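PDB 3GMG: UPF0749 protein MT1873 from Mycobacterium tuberculosis, which is of unknown function but belongs to the UPF0749 (DUF881) family and is probably tied to the cell membrane, the crystallised piece being its C-terminal part. Local coordinates for residues L24-G29 against S77-V82; I58-A63 against G123-G128; R62-E67 against P112-A117; D83-G88 against V95-L100. All coordinates share one frame; numbering follows the deposited sequence.

How the contacts relate
From the N terminus, contact 1 closes the first long loop, bringing the end of helix 20-27 to the edge strand 77-79 of the five-stranded antiparallel sheet. Contacts 2 and 3 start within that loop, from overlapping segments at the C-terminal end of helix 51-63, which share Arg62 and Ala63, and close beyond it, at 123-128 and 112-117; both therefore cross contact 1. They tie helix 51-63 to helices 125-131 and 112-119. Contact 4 opens after contact 1 has closed and is nested inside contacts 2 and 3, within the small three-stranded sheet 86-87, 92-95, 98-100. Lys98 NZ is hydrogen-bonded to Ser77 O, joining contacts 4 and 1. The centres of contacts 3 and 4 lie about 22 Å apart.

Contact 1 (L24-G29 against S77-V82); sequences LSILVG and SVRVGV
Gly29, which sits against the guanidinium of Arg79, is where helix 20-27 ends: its phi is positive, 78°, and the chain closes in a Schellman motif with Gly29 N bonded 3.1 Å from Ile26 O. Facing this helix end is the stretch that leaves strand 77-79, an edge strand of the five-stranded antiparallel sheet; the two backbones are nearest at Gly29 and Gly81, with 6.8 Å between their CA atoms. This buried contact illustrates how one long side chain can bridge backbones that do not themselves touch. Arg79 starts with CG anti to its own N (chi1 179°), bends once at chi2 (63°), and then runs out to the helix terminus. Its guanidinium lies flat against glycine backbone, with Gly29 CA 3.7 Å above the plane and over its centre. NH1 also comes to 3.2 Å from Ile26 O, but at an angle too poor for a hydrogen bond. The other end of the group is held elsewhere, NH2 bonding to Ala148 O and Val31 O. Ile26 gives little more than a CG2 methyl near NH1, and it also packs on Gln159 of the second subunit, which places the helix end near the dimer interface. A water in the guanidinium plane makes the polar link, accepting from Arg79 NH1 at 2.9 Å and lying 2.8 Å from Ile26 O.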
loop_
_atom_site.group_PDB
_atom_site.type_symbol
_atom_site.label_atom_id
_atom_site.label_comp_id
_atom_site.label_asym_id
_atom_site.label_seq_id
_atom_site.Cartn_x
_atom_site.Cartn_y
_atom_site.Cartn_z
ATOM N N LEU A 24 -2.572 2.900 16.355
ATOM C CA LEU A 24 -2.018 1.833 15.512
ATOM C C LEU A 24 -3.128 0.942 14.974
ATOM O O LEU A 24 -3.140 0.596 13.789
ATOM C CB LEU A 24 -1.010 0.995 16.317
ATOM C CG LEU A 24 -0.260 -0.145 15.621
ATOM C CD1 LEU A 24 0.584 0.344 14.441
ATOM C CD2 LEU A 24 0.621 -0.876 16.642
ATOM N N SER A 25 -4.068 0.584 15.847
ATOM C CA SER A 25 -5.133 -0.336 15.480
ATOM C C SER A 25 -6.047 0.277 14.433
ATOM O O SER A 25 -6.509 -0.417 13.518
ATOM C CB SER A 25 -5.933 -0.763 16.709
ATOM O OG SER A 25 -5.111 -1.533 17.571
ATOM N N ILE A 26 -6.287 1.583 14.534
ATOM C CA ILE A 26 -7.069 2.261 13.496
ATOM C C ILE A 26 -6.296 2.317 12.185
ATOM O O ILE A 26 -6.847 2.007 11.123
ATOM C CB ILE A 26 -7.523 3.666 13.916
ATOM C CG1 ILE A 26 -8.572 3.571 15.025
ATOM C CG2 ILE A 26 -8.105 4.419 12.693
ATOM C CD1 ILE A 26 -8.880 4.919 15.663
ATOM N N LEU A 27 -5.026 2.709 12.248
ATOM C CA LEU A 27 -4.173 2.800 11.050
ATOM C C LEU A 27 -4.188 1.522 10.212
ATOM O O LEU A 27 -4.324 1.553 8.995
ATOM C CB LEU A 27 -2.725 3.103 11.459
ATOM C CG LEU A 27 -1.661 3.039 10.361
ATOM C CD1 LEU A 27 -1.854 4.188 9.401
ATOM C CD2 LEU A 27 -0.259 3.041 10.986
ATOM N N VAL A 28 -4.032 0.391 10.883
ATOM C CA VAL A 28 -3.869 -0.873 10.189
ATOM C C VAL A 28 -5.202 -1.557 9.904
ATOM O O VAL A 28 -5.234 -2.618 9.270
ATOM C CB VAL A 28 -2.884 -1.780 10.961
ATOM C CG1 VAL A 28 -1.622 -0.997 11.292
ATOM C CG2 VAL A 28 -3.527 -2.348 12.220
ATOM N N GLY A 29 -6.306 -0.934 10.318
ATOM C CA GLY A 29 -7.637 -1.466 10.059
ATOM C C GLY A 29 -8.024 -2.609 10.982
ATOM O O GLY A 29 -8.906 -3.419 10.661
ATOM N N SER A 77 -19.406 -5.255 3.049
ATOM C CA SER A 77 -18.543 -4.123 3.430
ATOM C C SER A 77 -17.076 -4.524 3.362
ATOM O O SER A 77 -16.725 -5.655 3.694
ATOM C CB SER A 77 -18.879 -3.624 4.830
ATOM O OG SER A 77 -20.248 -3.285 4.927
ATOM N N VAL A 78 -16.219 -3.599 2.944
ATOM C CA VAL A 78 -14.781 -3.826 2.897
ATOM C C VAL A 78 -14.076 -2.635 3.535
ATOM O O VAL A 78 -14.314 -1.500 3.164
ATOM C CB VAL A 78 -14.278 -3.997 1.465
ATOM C CG1 VAL A 78 -12.770 -4.293 1.463
ATOM C CG2 VAL A 78 -15.037 -5.130 0.758
ATOM N N ARG A 79 -13.223 -2.912 4.512
ATOM C CA ARG A 79 -12.347 -1.913 5.102
ATOM C C ARG A 79 -11.145 -1.754 4.203
ATOM O O ARG A 79 -10.416 -2.711 3.958
ATOM C CB ARG A 79 -11.890 -2.377 6.488
ATOM C CG ARG A 79 -10.946 -1.394 7.191
ATOM C CD ARG A 79 -11.625 -0.052 7.476
ATOM N NE ARG A 79 -10.820 0.785 8.367
ATOM C CZ ARG A 79 -10.759 0.670 9.686
ATOM N NH1 ARG A 79 -9.938 1.478 10.375
ATOM N NH2 ARG A 79 -11.466 -0.258 10.322
ATOM N N VAL A 80 -10.939 -0.555 3.699
ATOM C CA VAL A 80 -9.819 -0.297 2.803
ATOM C C VAL A 80 -8.524 -0.229 3.584
ATOM O O VAL A 80 -8.469 0.302 4.689
ATOM C CB VAL A 80 -10.021 1.013 2.010
ATOM C CG1 VAL A 80 -8.803 1.350 1.157
ATOM C CG2 VAL A 80 -11.241 0.897 1.118
ATOM N N GLY A 81 -7.477 -0.809 2.995
ATOM C CA GLY A 81 -6.123 -0.665 3.514
ATOM C C GLY A 81 -5.140 -0.399 2.399
ATOM O O GLY A 81 -5.503 -0.310 1.225
ATOM N N VAL A 82 -3.869 -0.303 2.783
ATOM C CA VAL A 82 -2.825 0.148 1.866
ATOM C C VAL A 82 -2.668 -0.778 0.657
ATOM O O VAL A 82 -2.404 -0.313 -0.446
ATOM C CB VAL A 82 -1.480 0.339 2.614
ATOM C CG1 VAL A 82 -0.997 -0.984 3.209
ATOM C CG2 VAL A 82 -0.440 0.950 1.679
HETATM O O HOH W 1 -8.155 3.295 9.057
#

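Contact 2 (I58-A63 against G123-G128); sequences INELRA and GGAQDG
Glu60 points its carboxylate at the start of helix 125-131, where OE2 overlaps Gly124 CA and the methyl of Ala125. OE2 comes to 3.4 Å from Gly124 CA and 3.6 Å from Ala125 CB, but its main partner is polar: Ala125 N donates to Glu60 OE2 at 2.8 Å with an N-H...O angle of 157°. The bond uses the syn lone pair of OE2, on the side of the other oxygen. That second oxygen works through a water, which donates to Glu60 OE1 at 2.7 Å and accepts from Gln126 N at 2.9 Å. One carboxylate thus serves two successive amides at a helix N-terminus, directly in one case and through solvent in the other. Gly124 holds the N-cap position and has no side chain; the acceptor for the next amide comes from Glu60 of another helix. The reach comes from a side chain extended beyond CG (chi2 166°), projecting from helix 51-63, while Met119 packs against Glu60 from helix 112-119. The approach to the helix is held separately by Asp127, whose OD2 accepts Gly123 N at 2.8 Å. With one amide N-H and one water donating to the carboxylate, and the N-terminal end of the helix close by, Glu60 would be expected to favour the ionised form.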
loop_
_atom_site.group_PDB
_atom_site.type_symbol
_atom_site.label_atom_id
_atom_site.label_comp_id
_atom_site.label_asym_id
_atom_site.label_seq_id
_atom_site.Cartn_x
_atom_site.Cartn_y
_atom_site.Cartn_z
ATOM N N ILE A 58 -10.778 5.903 -4.232
ATOM C CA ILE A 58 -9.983 5.610 -3.037
ATOM C C ILE A 58 -8.766 6.532 -2.989
ATOM O O ILE A 58 -8.453 7.113 -1.947
ATOM C CB ILE A 58 -9.539 4.131 -3.017
ATOM C CG1 ILE A 58 -10.747 3.201 -2.859
ATOM C CG2 ILE A 58 -8.551 3.863 -1.877
ATOM C CD1 ILE A 58 -10.410 1.758 -3.172
ATOM N N ASN A 59 -8.085 6.668 -4.115
ATOM C CA ASN A 59 -6.862 7.470 -4.139
ATOM C C ASN A 59 -7.142 8.956 -3.989
ATOM O O ASN A 59 -6.354 9.688 -3.376
ATOM C CB ASN A 59 -6.068 7.193 -5.420
ATOM C CG ASN A 59 -5.325 5.868 -5.366
ATOM O OD1 ASN A 59 -4.939 5.421 -4.282
ATOM N ND2 ASN A 59 -5.104 5.252 -6.520
ATOM N N GLU A 60 -8.264 9.435 -4.518
ATOM C CA GLU A 60 -8.670 10.822 -4.312
ATOM C C GLU A 60 -8.946 11.086 -2.826
ATOM O O GLU A 60 -8.543 12.104 -2.271
ATOM C CB GLU A 60 -9.892 11.189 -5.170
ATOM C CG GLU A 60 -9.528 11.312 -6.639
ATOM C CD GLU A 60 -10.716 11.346 -7.562
ATOM O OE1 GLU A 60 -11.806 11.772 -7.128
ATOM O OE2 GLU A 60 -10.549 10.923 -8.730
ATOM N N LEU A 61 -9.641 10.165 -2.168
ATOM C CA LEU A 61 -9.941 10.314 -0.751
ATOM C C LEU A 61 -8.664 10.277 0.091
ATOM O O LEU A 61 -8.520 11.060 1.025
ATOM C CB LEU A 61 -10.941 9.244 -0.273
ATOM C CG LEU A 61 -12.355 9.377 -0.856
ATOM C CD1 LEU A 61 -13.136 8.087 -0.554
ATOM C CD2 LEU A 61 -13.056 10.621 -0.317
ATOM N N ARG A 62 -7.760 9.365 -0.249
ATOM C CA ARG A 62 -6.455 9.320 0.419
ATOM C C ARG A 62 -5.703 10.617 0.230
ATOM O O ARG A 62 -5.117 11.139 1.198
ATOM C CB ARG A 62 -5.616 8.189 -0.127
ATOM C CG ARG A 62 -6.061 6.865 0.296
ATOM C CD ARG A 62 -5.255 5.825 -0.432
ATOM N NE ARG A 62 -5.492 4.490 0.080
ATOM C CZ ARG A 62 -5.321 3.368 -0.609
ATOM N NH1 ARG A 62 -4.926 3.396 -1.877
ATOM N NH2 ARG A 62 -5.565 2.206 -0.026
ATOM N N ALA A 63 -5.720 11.154 -0.993
ATOM C CA ALA A 63 -5.045 12.427 -1.286
ATOM C C ALA A 63 -5.530 13.485 -0.308
ATOM O O ALA A 63 -4.714 14.143 0.344
ATOM C CB ALA A 63 -5.262 12.876 -2.752
ATOM N N GLY A 123 -11.827 15.575 -14.031
ATOM C CA GLY A 123 -10.925 14.598 -14.622
ATOM C C GLY A 123 -10.669 13.347 -13.814
ATOM O O GLY A 123 -9.841 12.531 -14.190
ATOM N N GLY A 124 -11.370 13.178 -12.698
ATOM C CA GLY A 124 -11.170 11.995 -11.877
ATOM C C GLY A 124 -12.375 11.079 -11.801
ATOM O O GLY A 124 -13.116 10.900 -12.778
ATOM N N ALA A 125 -12.575 10.503 -10.622
ATOM C CA ALA A 125 -13.561 9.448 -10.436
ATOM C C ALA A 125 -14.977 9.915 -10.726
ATOM O O ALA A 125 -15.746 9.195 -11.372
ATOM C CB ALA A 125 -13.485 8.889 -9.022
ATOM N N GLN A 126 -15.356 11.100 -10.258
ATOM C CA GLN A 126 -16.735 11.550 -10.465
ATOM C C GLN A 126 -17.016 11.753 -11.942
ATOM O O GLN A 126 -18.098 11.400 -12.423
ATOM C CB GLN A 126 -17.089 12.818 -9.682
ATOM C CG GLN A 126 -18.545 13.215 -9.904
ATOM C CD GLN A 126 -19.098 14.255 -8.966
ATOM O OE1 GLN A 126 -20.299 14.502 -8.993
ATOM N NE2 GLN A 126 -18.245 14.887 -8.124
ATOM N N ASP A 127 -16.064 12.328 -12.667
ATOM C CA ASP A 127 -16.248 12.478 -14.109
ATOM C C ASP A 127 -16.334 11.127 -14.799
ATOM O O ASP A 127 -17.115 10.973 -15.757
ATOM C CB ASP A 127 -15.154 13.363 -14.714
ATOM C CG ASP A 127 -15.453 14.835 -14.552
ATOM O OD1 ASP A 127 -16.584 15.204 -14.173
ATOM O OD2 ASP A 127 -14.549 15.649 -14.835
ATOM N N GLY A 128 -15.587 10.143 -14.299
ATOM C CA GLY A 128 -15.678 8.767 -14.808
ATOM C C GLY A 128 -17.035 8.134 -14.569
ATOM O O GLY A 128 -17.547 7.370 -15.402
HETATM O O HOH W 2 -13.766 12.833 -8.639
#

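Contact 3 (R62-E67 against P112-A117); sequences RAAGAE and PPTLAA
Leu115 leaves helix 112-119 with a CB that does not itself touch the opposing segment, lying 4.8 Å from Ala64 CB. CG is scarcely nearer to that methyl, and the approach is completed by one branch of the fork. With chi1 at -63° and chi2 at 169°, CD1 continues the extended chain while CD2 turns toward the segment 62-67. There CD2 meets Ala64 CB at 3.8 Å and Ala66 CB at 4.0 Å, so a single methyl touches both alanine methyls, which meet it from directions roughly at right angles; it also lies near the backbone N of Ala66. Those alanines can both reach it because helix 51-63 ends here in a Schellman motif. Gly65, at phi 94°, is the C-prime residue, with Ala66 N bonded to Leu61 O and Gly65 N bonded to Arg62 O, and the reversal sets Ala64 and Ala66 around the turn. The helices joined in this way pack on the five-stranded sheet, Leu61 against Ile69 of strand 68-72 and Ala116 against Val138 of strand 135-141. Along helix 112-119, Thr114 adds a second point of touch at the outer side. Its CG2, anti to its own N, lies 3.5 Å from Ala64 O and 3.9 Å from Ala64 CB, whereas OG1 turns to a hydrogen bond with Asp111 OD2. Ala64 CB in turn comes to 3.7 Å from the backbone oxygen of Thr114.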
loop_
_atom_site.group_PDB
_atom_site.type_symbol
_atom_site.label_atom_id
_atom_site.label_comp_id
_atom_site.label_asym_id
_atom_site.label_seq_id
_atom_site.Cartn_x
_atom_site.Cartn_y
_atom_site.Cartn_z
ATOM N N ARG A 62 -7.760 9.365 -0.249
ATOM C CA ARG A 62 -6.455 9.320 0.419
ATOM C C ARG A 62 -5.703 10.617 0.230
ATOM O O ARG A 62 -5.117 11.139 1.198
ATOM C CB ARG A 62 -5.616 8.189 -0.127
ATOM C CG ARG A 62 -6.061 6.865 0.296
ATOM C CD ARG A 62 -5.255 5.825 -0.432
ATOM N NE ARG A 62 -5.492 4.490 0.080
ATOM C CZ ARG A 62 -5.321 3.368 -0.609
ATOM N NH1 ARG A 62 -4.926 3.396 -1.877
ATOM N NH2 ARG A 62 -5.565 2.206 -0.026
ATOM N N ALA A 63 -5.720 11.154 -0.993
ATOM C CA ALA A 63 -5.045 12.427 -1.286
ATOM C C ALA A 63 -5.530 13.485 -0.308
ATOM O O ALA A 63 -4.714 14.143 0.344
ATOM C CB ALA A 63 -5.262 12.876 -2.752
ATOM N N ALA A 64 -6.860 13.553 -0.120
ATOM C CA ALA A 64 -7.530 14.558 0.678
ATOM C C ALA A 64 -7.439 14.321 2.187
ATOM O O ALA A 64 -8.108 15.021 2.959
ATOM C CB ALA A 64 -9.020 14.624 0.269
ATOM N N GLY A 65 -6.677 13.312 2.597
ATOM C CA GLY A 65 -6.358 13.079 3.985
ATOM C C GLY A 65 -7.275 12.106 4.709
ATOM O O GLY A 65 -7.303 12.075 5.929
ATOM N N ALA A 66 -8.024 11.293 3.970
ATOM C CA ALA A 66 -8.833 10.279 4.606
ATOM C C ALA A 66 -8.041 9.369 5.509
ATOM O O ALA A 66 -6.989 8.846 5.109
ATOM C CB ALA A 66 -9.595 9.437 3.562
ATOM N N GLU A 67 -8.537 9.160 6.716
ATOM C CA GLU A 67 -7.872 8.335 7.732
ATOM C C GLU A 67 -8.474 6.942 7.909
ATOM O O GLU A 67 -7.892 6.074 8.574
ATOM C CB GLU A 67 -7.845 9.097 9.068
ATOM C CG GLU A 67 -7.065 10.401 8.923
ATOM C CD GLU A 67 -7.022 11.252 10.176
ATOM O OE1 GLU A 67 -7.774 10.955 11.121
ATOM O OE2 GLU A 67 -6.197 12.210 10.217
ATOM N N PRO A 112 -14.402 17.028 6.211
ATOM C CA PRO A 112 -15.462 16.857 5.192
ATOM C C PRO A 112 -15.386 17.800 3.974
ATOM O O PRO A 112 -15.537 17.346 2.846
ATOM C CB PRO A 112 -16.766 17.022 6.009
ATOM C CG PRO A 112 -16.406 16.684 7.355
ATOM C CD PRO A 112 -14.996 17.195 7.547
ATOM N N PRO A 113 -15.091 19.103 4.175
ATOM C CA PRO A 113 -14.959 19.946 2.996
ATOM C C PRO A 113 -13.785 19.560 2.058
ATOM O O PRO A 113 -13.904 19.713 0.830
ATOM C CB PRO A 113 -14.754 21.345 3.606
ATOM C CG PRO A 113 -15.404 21.257 4.931
ATOM C CD PRO A 113 -15.113 19.895 5.421
ATOM N N THR A 114 -12.682 19.062 2.615
ATOM C CA THR A 114 -11.531 18.665 1.798
ATOM C C THR A 114 -11.850 17.397 1.014
ATOM O O THR A 114 -11.537 17.299 -0.170
ATOM C CB THR A 114 -10.278 18.432 2.642
ATOM O OG1 THR A 114 -10.067 19.574 3.491
ATOM C CG2 THR A 114 -9.060 18.216 1.768
ATOM N N LEU A 115 -12.461 16.423 1.698
ATOM C CA LEU A 115 -12.870 15.186 1.019
ATOM C C LEU A 115 -13.876 15.497 -0.072
ATOM O O LEU A 115 -13.773 14.957 -1.155
ATOM C CB LEU A 115 -13.481 14.205 2.035
ATOM C CG LEU A 115 -12.520 13.723 3.126
ATOM C CD1 LEU A 115 -13.255 12.976 4.246
ATOM C CD2 LEU A 115 -11.413 12.858 2.567
ATOM N N ALA A 116 -14.840 16.377 0.187
ATOM C CA ALA A 116 -15.805 16.757 -0.839
ATOM C C ALA A 116 -15.144 17.469 -2.005
ATOM O O ALA A 116 -15.477 17.216 -3.158
ATOM C CB ALA A 116 -16.917 17.610 -0.249
ATOM N N ALA A 117 -14.206 18.368 -1.707
ATOM C CA ALA A 117 -13.469 19.074 -2.766
ATOM C C ALA A 117 -12.757 18.098 -3.690
ATOM O O ALA A 117 -12.803 18.265 -4.918
ATOM C CB ALA A 117 -12.463 20.067 -2.168
#

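Contact 4 (D83-G88 against V95-L100); sequences DTWVVG and VDTKVL
Asp96 and Trp85 meet at the turn of a three-stranded antiparallel meander, strands 86-87, 92-95 and 98-100, where a type I' beta turn from Val95 to Lys98 reverses the chain. Val86 and Val95 form an antiparallel non-hydrogen-bonded pair with CA atoms 4.6 Å apart; their side chains lie side by side on one face, where Val86 also touches Pro51 and Ile55 of helix 51-63. Past this pair the strands are held by the turn residue Asp96. Its backbone N donates to Trp85 O at 3.2 Å, and its carboxylate, brought back by chi1 of -65°, takes two further donors. Thr84 OG1 gives a 2.6 Å bond to Asp96 OD2 on the syn lone pair, and Trp85 N gives a 2.9 Å bond to Asp96 OD1, also on the syn side but 21° out of the carboxylate plane. Gripped at both oxygens, the carboxylate is fixed in rotation. Thr84 OG1 is itself bonded to Gly81 N, extending the network toward strand 77-79, and a salt bridge from Asp83 OD1 to Arg150 NH1 holds the chain just before Thr84. The indole of Trp85 lies over the turn: Asp96 N sits 3.7 Å above one face, offset toward the rim. At the far end of the ring, Trp85 CZ2 meets the Thr97 CG2 methyl at 3.9 Å.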
loop_
_atom_site.group_PDB
_atom_site.type_symbol
_atom_site.label_atom_id
_atom_site.label_comp_id
_atom_site.label_asym_id
_atom_site.label_seq_id
_atom_site.Cartn_x
_atom_site.Cartn_y
_atom_site.Cartn_z
ATOM N N ASP A 83 -2.908 -2.074 0.857
ATOM C CA ASP A 83 -2.798 -3.061 -0.213
ATOM C C ASP A 83 -4.130 -3.466 -0.821
ATOM O O ASP A 83 -4.201 -4.448 -1.557
ATOM C CB ASP A 83 -2.029 -4.315 0.270
ATOM C CG ASP A 83 -2.723 -5.067 1.412
ATOM O OD1 ASP A 83 -3.567 -4.501 2.133
ATOM O OD2 ASP A 83 -2.398 -6.265 1.618
ATOM N N THR A 84 -5.190 -2.704 -0.542
ATOM C CA THR A 84 -6.483 -2.991 -1.137
ATOM C C THR A 84 -6.396 -2.944 -2.651
ATOM O O THR A 84 -5.776 -2.047 -3.211
ATOM C CB THR A 84 -7.556 -2.005 -0.639
ATOM O OG1 THR A 84 -7.916 -2.359 0.699
ATOM C CG2 THR A 84 -8.798 -2.050 -1.532
ATOM N N TRP A 85 -7.011 -3.932 -3.293
ATOM C CA TRP A 85 -7.051 -4.020 -4.752
ATOM C C TRP A 85 -8.488 -4.112 -5.209
ATOM O O TRP A 85 -9.350 -4.579 -4.464
ATOM C CB TRP A 85 -6.252 -5.235 -5.271
ATOM C CG TRP A 85 -6.516 -6.555 -4.558
ATOM C CD1 TRP A 85 -5.758 -7.112 -3.563
ATOM C CD2 TRP A 85 -7.595 -7.480 -4.796
ATOM N NE1 TRP A 85 -6.297 -8.311 -3.161
ATOM C CE2 TRP A 85 -7.425 -8.561 -3.898
ATOM C CE3 TRP A 85 -8.687 -7.497 -5.676
ATOM C CZ2 TRP A 85 -8.307 -9.649 -3.857
ATOM C CZ3 TRP A 85 -9.572 -8.573 -5.626
ATOM C CH2 TRP A 85 -9.366 -9.637 -4.731
ATOM N N VAL A 86 -8.733 -3.654 -6.429
ATOM C CA VAL A 86 -10.049 -3.758 -7.051
ATOM C C VAL A 86 -9.893 -4.373 -8.439
ATOM O O VAL A 86 -9.118 -3.877 -9.258
ATOM C CB VAL A 86 -10.728 -2.380 -7.190
ATOM C CG1 VAL A 86 -12.164 -2.538 -7.692
ATOM C CG2 VAL A 86 -10.684 -1.617 -5.858
ATOM N N VAL A 87 -10.639 -5.441 -8.686
ATOM C CA VAL A 87 -10.675 -6.064 -10.017
ATOM C C VAL A 87 -12.127 -6.295 -10.405
ATOM O O VAL A 87 -13.045 -5.966 -9.651
ATOM C CB VAL A 87 -9.883 -7.399 -10.064
ATOM C CG1 VAL A 87 -8.429 -7.180 -9.684
ATOM C CG2 VAL A 87 -10.525 -8.448 -9.178
ATOM N N GLY A 88 -12.338 -6.828 -11.601
ATOM C CA GLY A 88 -13.661 -7.166 -12.057
ATOM C C GLY A 88 -14.131 -6.314 -13.207
ATOM O O GLY A 88 -13.334 -5.819 -14.001
ATOM N N VAL A 95 -13.440 -6.330 -4.453
ATOM C CA VAL A 95 -12.551 -5.528 -3.620
ATOM C C VAL A 95 -12.055 -6.404 -2.472
ATOM O O VAL A 95 -12.847 -6.843 -1.634
ATOM C CB VAL A 95 -13.277 -4.281 -3.053
ATOM C CG1 VAL A 95 -12.280 -3.376 -2.341
ATOM C CG2 VAL A 95 -13.999 -3.500 -4.168
ATOM N N ASP A 96 -10.758 -6.703 -2.451
ATOM C CA ASP A 96 -10.171 -7.581 -1.428
ATOM C C ASP A 96 -10.998 -8.867 -1.202
ATOM O O ASP A 96 -11.365 -9.212 -0.082
ATOM C CB ASP A 96 -9.975 -6.797 -0.125
ATOM C CG ASP A 96 -8.964 -5.675 -0.273
ATOM O OD1 ASP A 96 -8.243 -5.643 -1.294
ATOM O OD2 ASP A 96 -8.887 -4.819 0.632
ATOM N N THR A 97 -11.302 -9.541 -2.308
ATOM C CA THR A 97 -12.051 -10.813 -2.348
ATOM C C THR A 97 -13.562 -10.682 -2.217
ATOM O O THR A 97 -14.273 -11.668 -2.431
ATOM C CB THR A 97 -11.575 -11.885 -1.307
ATOM O OG1 THR A 97 -12.165 -11.631 -0.026
ATOM C CG2 THR A 97 -10.049 -11.940 -1.205
ATOM N N LYS A 98 -14.073 -9.499 -1.873
ATOM C CA LYS A 98 -15.512 -9.315 -1.764
ATOM C C LYS A 98 -16.095 -8.759 -3.048
ATOM O O LYS A 98 -15.679 -7.700 -3.530
ATOM C CB LYS A 98 -15.850 -8.405 -0.589
ATOM C CG LYS A 98 -15.390 -8.983 0.730
ATOM C CD LYS A 98 -16.185 -8.432 1.869
ATOM C CE LYS A 98 -15.705 -9.004 3.181
ATOM N NZ LYS A 98 -16.199 -8.194 4.310
ATOM N N VAL A 99 -17.068 -9.481 -3.602
ATOM C CA VAL A 99 -17.725 -9.077 -4.828
ATOM C C VAL A 99 -18.864 -8.122 -4.486
ATOM O O VAL A 99 -19.766 -8.456 -3.706
ATOM C CB VAL A 99 -18.245 -10.289 -5.638
ATOM C CG1 VAL A 99 -18.890 -9.813 -6.928
ATOM C CG2 VAL A 99 -17.095 -11.286 -5.913
ATOM N N LEU A 100 -18.793 -6.925 -5.067
ATOM C CA LEU A 100 -19.739 -5.852 -4.821
ATOM C C LEU A 100 -20.462 -5.490 -6.104
ATOM O O LEU A 100 -19.877 -5.541 -7.197
ATOM C CB LEU A 100 -18.997 -4.602 -4.314
ATOM C CG LEU A 100 -18.135 -4.738 -3.062
ATOM C CD1 LEU A 100 -17.609 -3.364 -2.651
ATOM C CD2 LEU A 100 -18.891 -5.367 -1.906
HETATM O O HOH W 3 -5.924 -6.828 0.085
#